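Local coordinates for 70 KDA protein (Xanthomonas sp., PDB 4B2N), which is a dihaem c-type rubber oxygenase that cleaves latex rubber processively as a dioxygenase, and probably belongs with the cytochrome c peroxidase-like proteins, at residues L16-D20 against Y397-H401; V43-V49 against D410-V416; I120-W124 against D224-T228; I593-M599 against Q613-I618. All blocks are in the same frame, centred on the assembly; numbering follows the deposited sequence.

Interaction 1: residues L16-D20 against Y397-H401; sequences LPLLD and YSPRH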
loop_
_atom_site.group_PDB
_atom_site.type_symbol
_atom_site.label_atom_id
_atom_site.label_comp_id
_atom_site.label_asym_id
_atom_site.label_seq_id
_atom_site.Cartn_x
_atom_site.Cartn_y
_atom_site.Cartn_z
ATOM N N LEU A 16 6.105 35.518 0.877
ATOM C CA LEU A 16 6.395 34.073 0.558
ATOM C C LEU A 16 5.814 33.494 -0.738
ATOM O O LEU A 16 4.734 33.918 -1.176
ATOM C CB LEU A 16 5.888 33.220 1.711
ATOM C CG LEU A 16 6.735 32.939 2.951
ATOM C CD1 LEU A 16 8.213 32.664 2.658
ATOM C CD2 LEU A 16 6.556 34.093 3.912
ATOM N N PRO A 17 6.495 32.484 -1.350
ATOM C CA PRO A 17 5.938 31.925 -2.577
ATOM C C PRO A 17 4.658 31.087 -2.405
ATOM O O PRO A 17 4.361 30.582 -1.308
ATOM C CB PRO A 17 7.075 31.028 -3.103
ATOM C CG PRO A 17 7.795 30.608 -1.863
ATOM C CD PRO A 17 7.761 31.827 -0.972
ATOM N N LEU A 18 3.912 30.955 -3.493
ATOM C CA LEU A 18 2.766 30.045 -3.554
ATOM C C LEU A 18 3.293 28.644 -3.949
ATOM O O LEU A 18 2.867 27.632 -3.396
ATOM C CB LEU A 18 1.719 30.544 -4.583
ATOM C CG LEU A 18 0.837 31.743 -4.231
ATOM C CD1 LEU A 18 0.099 32.289 -5.432
ATOM C CD2 LEU A 18 -0.136 31.463 -3.095
ATOM N N LEU A 19 4.217 28.590 -4.896
ATOM C CA LEU A 19 4.696 27.302 -5.414
ATOM C C LEU A 19 5.828 26.836 -4.513
ATOM O O LEU A 19 6.468 27.636 -3.815
ATOM C CB LEU A 19 5.191 27.467 -6.847
ATOM C CG LEU A 19 4.103 27.896 -7.824
ATOM C CD1 LEU A 19 4.639 27.851 -9.253
ATOM C CD2 LEU A 19 2.820 27.075 -7.693
ATOM N N ASP A 20 6.064 25.537 -4.487
ATOM C CA ASP A 20 7.134 25.004 -3.730
ATOM C C ASP A 20 7.591 23.696 -4.394
ATOM O O ASP A 20 7.376 22.616 -3.837
ATOM C CB ASP A 20 6.591 24.664 -2.355
ATOM C CG ASP A 20 7.661 24.096 -1.416
ATOM O OD1 ASP A 20 8.841 24.243 -1.658
ATOM O OD2 ASP A 20 7.348 23.555 -0.379
ATOM N N TYR A 397 0.269 23.183 1.270
ATOM C CA TYR A 397 1.519 22.998 0.547
ATOM C C TYR A 397 2.255 24.300 0.335
ATOM O O TYR A 397 3.456 24.287 0.264
ATOM C CB TYR A 397 1.329 22.310 -0.821
ATOM C CG TYR A 397 0.789 20.914 -0.679
ATOM C CD1 TYR A 397 1.405 20.004 0.152
ATOM C CD2 TYR A 397 -0.370 20.541 -1.332
ATOM C CE1 TYR A 397 0.866 18.720 0.341
ATOM C CE2 TYR A 397 -0.957 19.300 -1.141
ATOM C CZ TYR A 397 -0.321 18.380 -0.325
ATOM O OH TYR A 397 -0.902 17.157 -0.158
ATOM N N SER A 398 1.518 25.386 0.159
ATOM C CA SER A 398 2.055 26.672 -0.251
ATOM C C SER A 398 2.784 27.296 0.949
ATOM O O SER A 398 2.168 27.418 2.050
ATOM C CB SER A 398 0.887 27.544 -0.719
ATOM O OG SER A 398 1.029 28.884 -0.305
ATOM N N PRO A 399 4.090 27.641 0.777
ATOM C CA PRO A 399 4.802 28.215 1.924
ATOM C C PRO A 399 4.094 29.463 2.459
ATOM O O PRO A 399 4.091 29.718 3.647
ATOM C CB PRO A 399 6.157 28.603 1.316
ATOM C CG PRO A 399 6.352 27.610 0.212
ATOM C CD PRO A 399 4.971 27.515 -0.400
ATOM N N ARG A 400 3.483 30.213 1.555
ATOM C CA ARG A 400 2.759 31.427 1.963
ATOM C C ARG A 400 1.594 31.098 2.903
ATOM O O ARG A 400 1.454 31.719 3.937
ATOM C CB ARG A 400 2.279 32.202 0.751
ATOM C CG ARG A 400 1.609 33.525 1.107
ATOM C CD ARG A 400 0.942 34.212 -0.087
ATOM N NE ARG A 400 1.865 34.435 -1.192
ATOM C CZ ARG A 400 1.520 34.911 -2.386
ATOM N NH1 ARG A 400 0.253 35.248 -2.661
ATOM N NH2 ARG A 400 2.441 35.034 -3.325
ATOM N N HIS A 401 0.798 30.083 2.566
ATOM C CA HIS A 401 -0.297 29.704 3.415
ATOM C C HIS A 401 0.213 28.968 4.612
ATOM O O HIS A 401 -0.385 29.065 5.688
ATOM C CB HIS A 401 -1.275 28.887 2.614
ATOM C CG HIS A 401 -1.985 29.696 1.570
ATOM N ND1 HIS A 401 -1.427 30.003 0.375
ATOM C CD2 HIS A 401 -3.230 30.279 1.574
ATOM C CE1 HIS A 401 -2.276 30.726 -0.345
ATOM N NE2 HIS A 401 -3.366 30.931 0.385
HETATM O O HOH W 1 4.967 22.351 -0.087
#

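Interaction 2: residues V43-V49 against D410-V416; sequences VDPRSLV and DPRLKGV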
loop_
_atom_site.group_PDB
_atom_site.type_symbol
_atom_site.label_atom_id
_atom_site.label_comp_id
_atom_site.label_asym_id
_atom_site.label_seq_id
_atom_site.Cartn_x
_atom_site.Cartn_y
_atom_site.Cartn_z
ATOM N N VAL A 43 13.317 17.642 13.384
ATOM C CA VAL A 43 12.053 17.212 13.971
ATOM C C VAL A 43 11.280 16.529 12.832
ATOM O O VAL A 43 11.321 16.973 11.681
ATOM C CB VAL A 43 11.251 18.431 14.545
ATOM C CG1 VAL A 43 9.795 18.079 14.746
ATOM C CG2 VAL A 43 11.839 18.918 15.891
ATOM N N ASP A 44 10.591 15.441 13.140
ATOM C CA ASP A 44 9.736 14.763 12.127
ATOM C C ASP A 44 8.400 15.453 12.271
ATOM O O ASP A 44 7.773 15.299 13.277
ATOM C CB ASP A 44 9.613 13.291 12.502
ATOM C CG ASP A 44 8.531 12.545 11.726
ATOM O OD1 ASP A 44 7.975 13.136 10.752
ATOM O OD2 ASP A 44 8.155 11.417 12.185
ATOM N N PRO A 45 7.977 16.262 11.281
ATOM C CA PRO A 45 6.767 17.018 11.536
ATOM C C PRO A 45 5.487 16.228 11.838
ATOM O O PRO A 45 4.552 16.780 12.479
ATOM C CB PRO A 45 6.605 17.875 10.280
ATOM C CG PRO A 45 8.041 18.013 9.779
ATOM C CD PRO A 45 8.580 16.610 9.987
ATOM N N ARG A 46 5.397 14.990 11.314
ATOM C CA ARG A 46 4.307 14.090 11.671
ATOM C C ARG A 46 4.181 13.961 13.173
ATOM O O ARG A 46 3.080 13.772 13.656
ATOM C CB ARG A 46 4.597 12.695 11.076
ATOM C CG ARG A 46 4.716 12.802 9.561
ATOM C CD ARG A 46 5.068 11.476 8.930
ATOM N NE ARG A 46 6.233 10.910 9.646
ATOM C CZ ARG A 46 6.559 9.634 9.647
ATOM N NH1 ARG A 46 5.845 8.783 8.926
ATOM N NH2 ARG A 46 7.531 9.239 10.454
ATOM N N SER A 47 5.281 14.078 13.919
ATOM C CA SER A 47 5.251 13.774 15.335
ATOM C C SER A 47 4.693 15.011 16.063
ATOM O O SER A 47 4.336 14.919 17.234
ATOM C CB SER A 47 6.654 13.436 15.865
ATOM O OG SER A 47 7.457 14.620 15.753
ATOM N N LEU A 48 4.542 16.125 15.343
ATOM C CA LEU A 48 3.965 17.331 15.953
ATOM C C LEU A 48 2.447 17.256 15.986
ATOM O O LEU A 48 1.773 18.106 16.622
ATOM C CB LEU A 48 4.425 18.598 15.208
ATOM C CG LEU A 48 5.954 18.802 15.226
ATOM C CD1 LEU A 48 6.240 19.937 14.281
ATOM C CD2 LEU A 48 6.583 19.113 16.581
ATOM N N VAL A 49 1.873 16.290 15.272
ATOM C CA VAL A 49 0.399 16.263 15.105
ATOM C C VAL A 49 -0.237 15.467 16.243
ATOM O O VAL A 49 -0.542 14.285 16.126
ATOM C CB VAL A 49 -0.015 15.762 13.714
ATOM C CG1 VAL A 49 -1.512 15.808 13.532
ATOM C CG2 VAL A 49 0.732 16.574 12.627
ATOM N N ASP A 410 1.350 25.846 12.306
ATOM C CA ASP A 410 2.802 25.756 12.475
ATOM C C ASP A 410 3.404 25.508 11.103
ATOM O O ASP A 410 2.991 24.551 10.440
ATOM C CB ASP A 410 3.065 24.611 13.449
ATOM C CG ASP A 410 4.542 24.389 13.733
ATOM O OD1 ASP A 410 5.450 24.757 12.956
ATOM O OD2 ASP A 410 4.815 23.748 14.747
ATOM N N PRO A 411 4.355 26.361 10.646
ATOM C CA PRO A 411 4.888 26.271 9.268
ATOM C C PRO A 411 5.580 24.934 9.037
ATOM O O PRO A 411 5.636 24.498 7.910
ATOM C CB PRO A 411 5.888 27.456 9.166
ATOM C CG PRO A 411 5.590 28.293 10.358
ATOM C CD PRO A 411 5.008 27.446 11.428
ATOM N N ARG A 412 6.031 24.254 10.112
ATOM C CA ARG A 412 6.668 22.925 9.984
ATOM C C ARG A 412 5.712 21.810 9.537
ATOM O O ARG A 412 6.168 20.725 9.154
ATOM C CB ARG A 412 7.317 22.493 11.298
ATOM C CG ARG A 412 8.475 23.393 11.662
ATOM C CD ARG A 412 9.033 23.038 13.044
ATOM N NE ARG A 412 8.025 23.177 14.099
ATOM C CZ ARG A 412 8.180 22.759 15.340
ATOM N NH1 ARG A 412 9.341 22.192 15.714
ATOM N NH2 ARG A 412 7.199 22.905 16.225
ATOM N N LEU A 413 4.422 22.111 9.523
ATOM C CA LEU A 413 3.370 21.155 9.192
ATOM C C LEU A 413 2.966 21.236 7.694
ATOM O O LEU A 413 1.978 20.624 7.251
ATOM C CB LEU A 413 2.165 21.362 10.119
ATOM C CG LEU A 413 2.379 21.085 11.601
ATOM C CD1 LEU A 413 1.070 21.361 12.361
ATOM C CD2 LEU A 413 2.695 19.591 11.738
ATOM N N LYS A 414 3.750 21.987 6.915
ATOM C CA LYS A 414 3.497 22.114 5.508
ATOM C C LYS A 414 3.458 20.714 4.916
ATOM O O LYS A 414 4.378 19.911 5.160
ATOM C CB LYS A 414 4.659 22.844 4.881
ATOM C CG LYS A 414 4.543 23.101 3.388
ATOM C CD LYS A 414 5.624 24.090 2.957
ATOM C CE LYS A 414 6.981 23.586 3.422
ATOM N NZ LYS A 414 7.866 23.796 2.261
ATOM N N GLY A 415 2.434 20.433 4.128
ATOM C CA GLY A 415 2.334 19.132 3.448
ATOM C C GLY A 415 1.926 17.897 4.273
ATOM O O GLY A 415 1.671 16.847 3.703
ATOM N N VAL A 416 1.806 18.037 5.590
ATOM C CA VAL A 416 1.337 16.889 6.435
ATOM C C VAL A 416 -0.097 16.478 6.065
ATOM O O VAL A 416 -0.978 17.335 5.937
ATOM C CB VAL A 416 1.450 17.150 7.968
ATOM C CG1 VAL A 416 0.785 16.044 8.785
ATOM C CG2 VAL A 416 2.909 17.272 8.377
#

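Interaction 3: residues I120-W124 against D224-T228; sequences IFLQW and DMFRT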
loop_
_atom_site.group_PDB
_atom_site.type_symbol
_atom_site.label_atom_id
_atom_site.label_comp_id
_atom_site.label_asym_id
_atom_site.label_seq_id
_atom_site.Cartn_x
_atom_site.Cartn_y
_atom_site.Cartn_z
ATOM N N ILE A 120 8.610 -21.289 -15.729
ATOM C CA ILE A 120 7.198 -20.928 -15.561
ATOM C C ILE A 120 6.506 -20.614 -16.893
ATOM O O ILE A 120 5.319 -20.535 -16.914
ATOM C CB ILE A 120 7.032 -19.660 -14.631
ATOM C CG1 ILE A 120 5.626 -19.604 -13.990
ATOM C CG2 ILE A 120 7.487 -18.384 -15.345
ATOM C CD1 ILE A 120 5.718 -18.853 -12.682
ATOM N N PHE A 121 7.208 -20.354 -17.980
ATOM C CA PHE A 121 6.520 -20.257 -19.306
ATOM C C PHE A 121 5.681 -21.542 -19.539
ATOM O O PHE A 121 4.719 -21.503 -20.297
ATOM C CB PHE A 121 7.517 -20.069 -20.485
ATOM C CG PHE A 121 8.579 -21.111 -20.561
ATOM C CD1 PHE A 121 8.361 -22.292 -21.294
ATOM C CD2 PHE A 121 9.820 -20.914 -19.898
ATOM C CE1 PHE A 121 9.356 -23.236 -21.352
ATOM C CE2 PHE A 121 10.808 -21.878 -19.935
ATOM C CZ PHE A 121 10.577 -23.053 -20.634
ATOM N N LEU A 122 6.089 -22.698 -18.964
ATOM C CA LEU A 122 5.265 -23.927 -19.125
ATOM C C LEU A 122 3.868 -23.661 -18.642
ATOM O O LEU A 122 2.904 -24.054 -19.309
ATOM C CB LEU A 122 5.825 -25.155 -18.400
ATOM C CG LEU A 122 7.143 -25.638 -18.979
ATOM C CD1 LEU A 122 7.730 -26.715 -18.064
ATOM C CD2 LEU A 122 6.955 -26.121 -20.442
ATOM N N GLN A 123 3.738 -22.972 -17.492
ATOM C CA GLN A 123 2.444 -22.648 -16.918
ATOM C C GLN A 123 1.687 -21.610 -17.724
ATOM O O GLN A 123 0.473 -21.425 -17.570
ATOM C CB GLN A 123 2.600 -22.145 -15.438
ATOM C CG GLN A 123 2.771 -23.341 -14.463
ATOM C CD GLN A 123 4.053 -24.109 -14.697
ATOM O OE1 GLN A 123 5.166 -23.526 -14.881
ATOM N NE2 GLN A 123 3.917 -25.445 -14.747
ATOM N N TRP A 124 2.392 -20.873 -18.566
ATOM C CA TRP A 124 1.670 -19.925 -19.460
ATOM C C TRP A 124 1.156 -20.670 -20.684
ATOM O O TRP A 124 0.479 -20.081 -21.509
ATOM C CB TRP A 124 2.632 -18.910 -20.025
ATOM C CG TRP A 124 3.434 -18.108 -19.033
ATOM C CD1 TRP A 124 3.208 -17.959 -17.668
ATOM C CD2 TRP A 124 4.625 -17.347 -19.317
ATOM N NE1 TRP A 124 4.154 -17.198 -17.091
ATOM C CE2 TRP A 124 5.039 -16.757 -18.038
ATOM C CE3 TRP A 124 5.363 -17.083 -20.461
ATOM C CZ2 TRP A 124 6.158 -15.932 -17.925
ATOM C CZ3 TRP A 124 6.530 -16.297 -20.333
ATOM C CH2 TRP A 124 6.889 -15.695 -19.104
ATOM N N ASP A 224 -0.310 -18.903 -11.374
ATOM C CA ASP A 224 0.792 -19.576 -12.068
ATOM C C ASP A 224 1.667 -20.345 -11.088
ATOM O O ASP A 224 2.023 -21.512 -11.336
ATOM C CB ASP A 224 1.667 -18.645 -12.921
ATOM C CG ASP A 224 0.906 -18.034 -14.107
ATOM O OD1 ASP A 224 -0.219 -18.481 -14.456
ATOM O OD2 ASP A 224 1.478 -17.114 -14.710
ATOM N N MET A 225 2.091 -19.672 -10.019
ATOM C CA MET A 225 3.096 -20.271 -9.109
ATOM C C MET A 225 2.545 -21.537 -8.446
ATOM O O MET A 225 3.297 -22.530 -8.202
ATOM C CB MET A 225 3.453 -19.232 -8.024
ATOM C CG MET A 225 4.188 -18.039 -8.561
ATOM S SD MET A 225 5.792 -18.580 -9.018
ATOM C CE MET A 225 6.699 -17.079 -8.683
ATOM N N PHE A 226 1.246 -21.500 -8.212
ATOM C CA PHE A 226 0.544 -22.574 -7.511
ATOM C C PHE A 226 0.694 -23.863 -8.323
ATOM O O PHE A 226 0.726 -24.940 -7.730
ATOM C CB PHE A 226 -0.960 -22.266 -7.224
ATOM C CG PHE A 226 -1.710 -23.494 -6.687
ATOM C CD1 PHE A 226 -1.434 -23.963 -5.411
ATOM C CD2 PHE A 226 -2.622 -24.207 -7.474
ATOM C CE1 PHE A 226 -2.069 -25.107 -4.921
ATOM C CE2 PHE A 226 -3.232 -25.366 -6.993
ATOM C CZ PHE A 226 -2.967 -25.803 -5.725
ATOM N N ARG A 227 0.808 -23.747 -9.657
ATOM C CA ARG A 227 0.868 -24.937 -10.526
ATOM C C ARG A 227 2.286 -25.417 -10.744
ATOM O O ARG A 227 2.509 -26.328 -11.507
ATOM C CB ARG A 227 0.214 -24.678 -11.889
ATOM C CG ARG A 227 -1.268 -24.295 -11.777
ATOM C CD ARG A 227 -1.985 -24.392 -13.124
ATOM N NE ARG A 227 -1.506 -23.444 -14.109
ATOM C CZ ARG A 227 -1.752 -22.122 -14.084
ATOM N NH1 ARG A 227 -2.466 -21.528 -13.109
ATOM N NH2 ARG A 227 -1.269 -21.370 -15.050
ATOM N N THR A 228 3.273 -24.769 -10.116
ATOM C CA THR A 228 4.612 -25.282 -10.153
ATOM C C THR A 228 4.901 -26.323 -9.048
ATOM O O THR A 228 4.093 -26.490 -8.123
ATOM C CB THR A 228 5.651 -24.117 -10.065
ATOM O OG1 THR A 228 5.667 -23.571 -8.732
ATOM C CG2 THR A 228 5.406 -23.047 -11.182
#

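Interaction 4: residues I593-M599 against Q613-I618; sequences IDILYSM and QSPPPI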
loop_
_atom_site.group_PDB
_atom_site.type_symbol
_atom_site.label_atom_id
_atom_site.label_comp_id
_atom_site.label_asym_id
_atom_site.label_seq_id
_atom_site.Cartn_x
_atom_site.Cartn_y
_atom_site.Cartn_z
ATOM N N ILE A 593 -14.588 -17.204 -11.701
ATOM C CA ILE A 593 -13.915 -17.856 -10.585
ATOM C C ILE A 593 -12.607 -17.152 -10.138
ATOM O O ILE A 593 -12.302 -17.117 -8.971
ATOM C CB ILE A 593 -13.685 -19.323 -10.941
ATOM C CG1 ILE A 593 -13.373 -20.120 -9.683
ATOM C CG2 ILE A 593 -12.658 -19.504 -12.065
ATOM C CD1 ILE A 593 -13.191 -21.598 -10.014
ATOM N N ASP A 594 -11.846 -16.594 -11.079
ATOM C CA ASP A 594 -10.616 -15.890 -10.775
ATOM C C ASP A 594 -10.925 -14.544 -10.046
ATOM O O ASP A 594 -10.087 -14.009 -9.360
ATOM C CB ASP A 594 -9.846 -15.592 -12.059
ATOM C CG ASP A 594 -10.592 -14.669 -12.969
ATOM O OD1 ASP A 594 -11.731 -15.030 -13.376
ATOM O OD2 ASP A 594 -10.091 -13.561 -13.274
ATOM N N ILE A 595 -12.127 -14.003 -10.216
ATOM C CA ILE A 595 -12.441 -12.754 -9.544
ATOM C C ILE A 595 -12.943 -13.035 -8.112
ATOM O O ILE A 595 -12.702 -12.251 -7.184
ATOM C CB ILE A 595 -13.486 -11.937 -10.337
ATOM C CG1 ILE A 595 -12.896 -11.442 -11.641
ATOM C CG2 ILE A 595 -14.026 -10.784 -9.507
ATOM C CD1 ILE A 595 -13.929 -10.750 -12.556
ATOM N N LEU A 596 -13.653 -14.140 -7.949
ATOM C CA LEU A 596 -14.212 -14.511 -6.665
ATOM C C LEU A 596 -13.198 -15.147 -5.731
ATOM O O LEU A 596 -13.428 -15.183 -4.571
ATOM C CB LEU A 596 -15.392 -15.453 -6.843
ATOM C CG LEU A 596 -16.560 -14.862 -7.634
ATOM C CD1 LEU A 596 -17.580 -15.968 -7.848
ATOM C CD2 LEU A 596 -17.206 -13.663 -6.925
ATOM N N TYR A 597 -12.076 -15.650 -6.233
ATOM C CA TYR A 597 -11.197 -16.394 -5.337
ATOM C C TYR A 597 -10.503 -15.553 -4.257
ATOM O O TYR A 597 -9.999 -14.466 -4.533
ATOM C CB TYR A 597 -10.149 -17.145 -6.120
ATOM C CG TYR A 597 -9.373 -18.145 -5.295
ATOM C CD1 TYR A 597 -9.975 -19.356 -4.870
ATOM C CD2 TYR A 597 -8.030 -17.891 -4.928
ATOM C CE1 TYR A 597 -9.303 -20.269 -4.122
ATOM C CE2 TYR A 597 -7.347 -18.805 -4.160
ATOM C CZ TYR A 597 -7.981 -20.003 -3.757
ATOM O OH TYR A 597 -7.264 -20.907 -3.047
ATOM N N SER A 598 -10.409 -16.121 -3.043
ATOM C CA SER A 598 -9.667 -15.493 -1.954
ATOM C C SER A 598 -8.693 -16.517 -1.464
ATOM O O SER A 598 -9.096 -17.511 -0.825
ATOM C CB SER A 598 -10.575 -15.175 -0.814
ATOM O OG SER A 598 -9.808 -14.751 0.317
ATOM N N MET A 599 -7.411 -16.281 -1.728
ATOM C CA MET A 599 -6.373 -17.170 -1.191
ATOM C C MET A 599 -6.431 -17.146 0.348
ATOM O O MET A 599 -6.297 -18.158 0.981
ATOM C CB MET A 599 -5.043 -16.722 -1.725
ATOM C CG MET A 599 -3.921 -17.589 -1.290
ATOM S SD MET A 599 -3.824 -19.072 -2.263
ATOM C CE MET A 599 -3.093 -18.377 -3.701
ATOM N N GLN A 613 -10.739 -24.550 -1.197
ATOM C CA GLN A 613 -10.698 -24.540 -2.672
ATOM C C GLN A 613 -9.260 -24.054 -3.063
ATOM O O GLN A 613 -8.736 -23.060 -2.511
ATOM C CB GLN A 613 -11.851 -23.547 -3.105
ATOM C CG GLN A 613 -12.028 -23.192 -4.583
ATOM C CD GLN A 613 -12.783 -21.854 -4.891
ATOM O OE1 GLN A 613 -12.774 -21.344 -6.061
ATOM N NE2 GLN A 613 -13.435 -21.277 -3.862
ATOM N N SER A 614 -8.585 -24.786 -3.930
ATOM C CA SER A 614 -7.262 -24.388 -4.346
ATOM C C SER A 614 -7.375 -23.311 -5.432
ATOM O O SER A 614 -8.439 -23.186 -6.058
ATOM C CB SER A 614 -6.579 -25.604 -4.929
ATOM O OG SER A 614 -6.270 -26.465 -3.843
ATOM N N PRO A 615 -6.294 -22.552 -5.662
ATOM C CA PRO A 615 -6.370 -21.444 -6.606
ATOM C C PRO A 615 -6.767 -21.937 -7.997
ATOM O O PRO A 615 -6.296 -22.991 -8.491
ATOM C CB PRO A 615 -4.940 -20.857 -6.597
ATOM C CG PRO A 615 -4.380 -21.256 -5.251
ATOM C CD PRO A 615 -4.989 -22.613 -4.964
ATOM N N PRO A 616 -7.718 -21.278 -8.581
ATOM C CA PRO A 616 -8.134 -21.620 -9.951
ATOM C C PRO A 616 -6.959 -21.296 -10.926
ATOM O O PRO A 616 -6.325 -20.254 -10.749
ATOM C CB PRO A 616 -9.299 -20.656 -10.215
ATOM C CG PRO A 616 -9.077 -19.543 -9.261
ATOM C CD PRO A 616 -8.447 -20.134 -8.027
ATOM N N PRO A 617 -6.709 -22.148 -11.939
ATOM C CA PRO A 617 -5.842 -21.738 -12.994
ATOM C C PRO A 617 -6.519 -20.565 -13.740
ATOM O O PRO A 617 -7.591 -20.718 -14.300
ATOM C CB PRO A 617 -5.709 -23.015 -13.857
ATOM C CG PRO A 617 -7.000 -23.771 -13.663
ATOM C CD PRO A 617 -7.342 -23.469 -12.201
ATOM N N ILE A 618 -5.901 -19.392 -13.729
ATOM C CA ILE A 618 -6.528 -18.240 -14.381
ATOM C C ILE A 618 -6.348 -18.346 -15.906
ATOM O O ILE A 618 -5.234 -18.500 -16.369
ATOM C CB ILE A 618 -5.958 -16.933 -13.821
ATOM C CG1 ILE A 618 -6.335 -16.804 -12.343
ATOM C CG2 ILE A 618 -6.487 -15.784 -14.659
ATOM C CD1 ILE A 618 -5.854 -15.525 -11.680
HETATM O O HOH W 2 -13.420 -18.597 -6.710
#

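Interaction 1: residues L16-D20 against Y397-H401
Arg400 reaches along Leu16 to Leu18 and touches them with nearly every atom of its side chain. Its CB lies 3.3 Å from Pro17 O, and CG and CD run on beside the carbonyl of Leu16. With CG anti to the backbone N (chi1 -176°) and a bend at chi3, NE donates to Leu16 O at 2.9 Å, almost straight at 167° and in the guanidinium plane; NH2 adds a weak second bond to the same oxygen. Over one guanidinium face, Leu18 CG sits 3.7 Å from Arg400 CZ. Arg400 N donates to Pro17 O at 3.0 Å in the first turn of helix 399-402. Ser398 is the N-cap residue of that helix, and residues 16-20 thus lie against the chain just after the attachment site of the second haem. Ser398 OG and His401 ND1 share a hydrogen bond and His401 NE2 bonds to Glu369, while Leu18 CD2 meets the ring edge, 3.6 Å from His401 CE1. The rings of Pro17 and Pro399 cross at about a right angle. A water donates to both Asp20 OD2 and Tyr397 O; Asp20 OD2 is also salt-bridged to Lys414.

Interaction 2: residues V43-V49 against D410-V416
Asp410 OD1 is gripped twice by Arg412, whose guanidinium in turn receives Leu48 from across the contact. The backbone N of Arg412 donates to Asp410 OD1 at 2.9 Å from above the carboxylate plane, closing an Asx turn, and NE reaches the syn lone pair of the same oxygen. NH2 takes the syn lone pair of Asp410 OD2 at 2.9 Å, completing a side-on salt bridge with guanidinium and carboxylate edge to edge. Leu48 CD1 rests over the centre of one guanidinium face, 3.6 Å from Arg412 CZ, the two side chains crossing at about a right angle. Pro45 brings its CB to 3.1 Å from Arg412 O. Deeper in, contact is apolar: Leu413 CD2 lies 3.7 Å from Val49 CG2 and also packs on Leu48 CB and the carbonyl of Pro45. Val49 and Val416 meet tip to tip, CG2 to CG1 at 3.9 Å. Asp44 forms a similar Asx turn and side-on salt bridge with Arg46, whose NH1 makes weak bonds to the carbonyl oxygens of Arg294 and Lys297, two residues that bind the first haem. No hydrogen bond crosses between the segments. Two short 3-10 segments, each opened by an Asx turn of the sequence Asp-Pro-Arg, and the residues just after them, with Val416 closing a type II turn from Leu413, thus pack through leucine, valine, proline and the Arg412 face beside a haem-binding loop.

Interaction 3: residues I120-W124 against D224-T228
Arg227 and Gln123 form the polar link of this contact. NH2 of Arg227 donates to Gln123 O at 3.1 Å with an angle of 146°; the oxygen lies in the guanidinium plane, while the donor is tilted from the carbonyl plane. That same nitrogen forms a salt bridge with Asp224 OD1, also at 3.1 Å, approaching from above the carboxylate plane. Asp224 OD2 comes up to the edge of the Trp124 indole, 3.5 Å from CD1, with ring and carboxylate planes 48° apart. Its polar partners lie on helix 133-141: Arg140 makes a salt bridge to it, and Tyr141 OH bonds both to it and to Trp124 NE1. Within residues 224-228, Met225 O accepts two bonds, from Thr228 OG1 at 2.6 Å and from Thr228 N, which tie Thr228 back to Met225.

Van der Waals contacts fill in around these bonds. Gln123 bends at chi2 (65°) and slides past Arg227 in the opposite direction, CG lying 3.9 Å from Arg227 CB, and its amide then turns across Thr228, with OE1 3.7 Å from CG2. Ile120 CD1 lies 3.7 Å from Met225 SD and near Asp224 CB.

In this largely buried setting, the carboxylate of Asp224 is answered by two arginines and a tyrosine hydroxyl, which probably favours its charged form, while Arg227 NH2, held by both Asp224 OD1 and Gln123 O, joins residues 224-228 to residues 120-124.

Interaction 4: residues I593-M599 against Q613-I618
Residues 613-618 run as an extended, polyproline-II-like loop past the end of helix 593-596, with Asp594 facing Ile618 at one end and Met599 facing Pro615 at the other. Tyr597, the first residue to leave the helix, is the centre of the contact. A chi1 of -169° swings its ring away from its own backbone N and over the prolines, and OH donates to Gln613 O at 2.7 Å. Two CH-pi contacts fall on one ring face: Pro616 CD stands 3.7 Å from the centroid of the Tyr597 ring, and Pro615 CA 3.9 Å from it, each offset toward the rim. The Gln613 side chain, extended beyond CG, runs antiparallel alongside the ring, its amide turned 81° from the ring plane and OE1 3.6 Å from Tyr597 CD1. A water donates to this OE1 and to Ile593 O, bridging the loop to the helix. Ile593 lies along Pro616, CG2 to CB at 4.0 Å, while at the far ends Asp594 CB meets Ile618 CG1 at 3.7 Å and Met599 CE touches Pro615 CG at 3.5 Å. Asp594 turns its carboxylate to Thr592 and to Arg626, a salt-bridge partner on helix 620-626. Trp242 meets the Tyr597 ring edge-to-face, and the loop itself packs on helix 218-226 through Phe226 and Leu220, linking helices 593-596, 599-607 and 620-626 to that earlier helix.

Overall arrangement
The four contacts form two pairs on opposite sides of the chain's centre. Interactions 1 and 2 lie about 15 Å apart between centres and touch where Tyr397 packs on Lys414 and Gly415; their segments alternate in sequence, and both fasten the N-terminal arm to the region after the second haem's attachment site. Interactions 3 and 4 are also about 15 Å apart between centres and touch where Phe226 and Arg227 pack on residues 614-618 beside helix 218-226. Interaction 3 closes within the long span bridged by interactions 1 and 2, and interaction 4 follows them all. Between the pairs, centres are 44 to 52 Å apart, so distant ends of the dihaem protein are each tied separately.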